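Local coordinates for glia-derived nexin (Homo sapiens, PDB 4DY0), which inhibits serine proteases such as thrombin, trypsin and urokinase as a heparin-binding serpin, and promotes neurite extension by inhibiting thrombin, at residues 175-179 / 201-205. Sequence-based numbering, arbitrary orientation.
Sequences KSRFQ and LAQLS
F178 is sandwiched between two residues of segment 201-205, part of strand 195-213: Q203 NE2 sits 3.3 Å above the centre of one ring face, and L201 CB lies over the opposite face, offset toward the rim. The L201 approach is a CH-pi contact, CB standing 3.7 Å from the F178 ring centroid and 28° off its normal. On the other side the amide and ring planes are perpendicular, the Q203 nitrogen coming down end-on rather than stacking flat. This is the tight part of the contact; the F178 side chain also rests on E330 and pairs edge-to-face with the ring of W174.

Toward S176 the same amide is gripped at both ends. Its NE2 donates to S176 O over 3.1 Å, nearly straight at 173° and within the amide plane of Q203, although it meets the carbonyl from above that group's plane. With chi1 at -178°, S176 OG is turned away from its own amide nitrogen and donates to Q203 OE1 over 2.8 Å, in the carbonyl plane and on a lone pair. A leucine in place of Q203 would probably leave S176 O and OG without these mates and deprive the F178 face of its polar cover.

The looser side lies at Q179, where water replaces direct backbone pairing. One water accepts from A202 N and donates to Q179 O; a second accepts from Q179 N and donates to A202 O at 2.8 Å. The exposed R177 points away from the strand.

Away from the predicted reactive bond, the contact fastens the serpin loop between strands 162-170 and 184-189 to strand 195-213, which pairs with strand 266-284 (Q203 with V272). Its chemistry implies a directional attachment: paired bonds fix the amide's rotation, presenting its N-H end to the aromatic face.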
loop_
_atom_site.group_PDB
_atom_site.type_symbol
_atom_site.label_atom_id
_atom_site.label_comp_id
_atom_site.label_asym_id
_atom_site.label_seq_id
_atom_site.Cartn_x
_atom_site.Cartn_y
_atom_site.Cartn_z
ATOM N N LYS A 175 4.314 20.420 -0.372
ATOM C CA LYS A 175 5.184 21.465 0.133
ATOM C C LYS A 175 5.140 22.625 -0.858
ATOM O O LYS A 175 5.075 23.791 -0.469
ATOM C CB LYS A 175 6.610 20.950 0.298
ATOM C CG LYS A 175 7.623 22.034 0.627
ATOM C CD LYS A 175 8.988 21.439 0.926
ATOM C CE LYS A 175 10.033 22.524 1.113
ATOM N NZ LYS A 175 11.374 21.942 1.377
ATOM N N SER A 176 5.160 22.286 -2.143
ATOM C CA SER A 176 5.032 23.272 -3.206
ATOM C C SER A 176 3.785 22.994 -4.043
ATOM O O SER A 176 3.742 22.041 -4.819
ATOM C CB SER A 176 6.279 23.276 -4.087
ATOM O OG SER A 176 6.163 24.265 -5.093
ATOM N N ARG A 177 2.770 23.833 -3.879
ATOM C CA ARG A 177 1.475 23.610 -4.508
ATOM C C ARG A 177 1.537 23.699 -6.024
ATOM O O ARG A 177 2.460 24.286 -6.584
ATOM C CB ARG A 177 0.458 24.630 -3.997
ATOM C CG ARG A 177 0.658 26.037 -4.551
ATOM C CD ARG A 177 -0.275 27.028 -3.865
ATOM N NE ARG A 177 -0.011 28.412 -4.254
ATOM C CZ ARG A 177 -0.521 29.471 -3.632
ATOM N NH1 ARG A 177 -1.319 29.310 -2.585
ATOM N NH2 ARG A 177 -0.228 30.695 -4.053
ATOM N N PHE A 178 0.545 23.102 -6.678
ATOM C CA PHE A 178 0.305 23.340 -8.094
ATOM C C PHE A 178 -0.770 24.410 -8.216
ATOM O O PHE A 178 -1.628 24.533 -7.342
ATOM C CB PHE A 178 -0.187 22.070 -8.783
ATOM C CG PHE A 178 0.840 20.979 -8.864
ATOM C CD1 PHE A 178 1.036 20.116 -7.799
ATOM C CD2 PHE A 178 1.591 20.802 -10.017
ATOM C CE1 PHE A 178 1.972 19.109 -7.872
ATOM C CE2 PHE A 178 2.531 19.793 -10.099
ATOM C CZ PHE A 178 2.724 18.947 -9.027
ATOM N N GLN A 179 -0.728 25.179 -9.295
ATOM C CA GLN A 179 -1.729 26.211 -9.516
ATOM C C GLN A 179 -2.751 25.786 -10.560
ATOM O O GLN A 179 -2.388 25.377 -11.663
ATOM C CB GLN A 179 -1.065 27.534 -9.898
ATOM C CG GLN A 179 -0.382 28.208 -8.720
ATOM C CD GLN A 179 0.230 29.542 -9.078
ATOM O OE1 GLN A 179 0.961 29.658 -10.060
ATOM N NE2 GLN A 179 -0.060 30.559 -8.274
ATOM N N LEU A 201 -1.549 18.374 -13.670
ATOM C CA LEU A 201 -0.935 19.442 -12.900
ATOM C C LEU A 201 0.392 19.814 -13.542
ATOM O O LEU A 201 1.084 18.952 -14.093
ATOM C CB LEU A 201 -0.678 18.971 -11.470
ATOM C CG LEU A 201 -1.792 18.169 -10.791
ATOM C CD1 LEU A 201 -1.271 17.471 -9.542
ATOM C CD2 LEU A 201 -2.984 19.052 -10.461
ATOM N N ALA A 202 0.748 21.093 -13.467
ATOM C CA ALA A 202 2.032 21.559 -13.984
ATOM C C ALA A 202 2.598 22.676 -13.126
ATOM O O ALA A 202 1.879 23.585 -12.724
ATOM C CB ALA A 202 1.891 22.031 -15.418
ATOM N N GLN A 203 3.892 22.601 -12.849
ATOM C CA GLN A 203 4.587 23.691 -12.189
ATOM C C GLN A 203 6.079 23.617 -12.480
ATOM O O GLN A 203 6.638 22.536 -12.669
ATOM C CB GLN A 203 4.345 23.656 -10.682
ATOM C CG GLN A 203 5.260 22.707 -9.934
ATOM C CD GLN A 203 5.079 22.794 -8.436
ATOM O OE1 GLN A 203 5.819 23.500 -7.752
ATOM N NE2 GLN A 203 4.080 22.086 -7.918
ATOM N N LEU A 204 6.714 24.781 -12.526
ATOM C CA LEU A 204 8.151 24.870 -12.687
ATOM C C LEU A 204 8.721 25.193 -11.316
ATOM O O LEU A 204 8.396 26.225 -10.731
ATOM C CB LEU A 204 8.502 25.983 -13.672
ATOM C CG LEU A 204 9.823 25.886 -14.436
ATOM C CD1 LEU A 204 10.152 27.223 -15.095
ATOM C CD2 LEU A 204 10.956 25.441 -13.526
ATOM N N SER A 205 9.560 24.306 -10.798
ATOM C CA SER A 205 10.056 24.451 -9.439
ATOM C C SER A 205 11.248 23.527 -9.207
ATOM O O SER A 205 11.621 22.759 -10.093
ATOM C CB SER A 205 8.932 24.150 -8.444
ATOM O OG SER A 205 9.364 24.301 -7.107
HETATM O O HOH W 1 -1.256 22.796 -12.133
HETATM O O HOH W 2 1.452 25.744 -11.005
#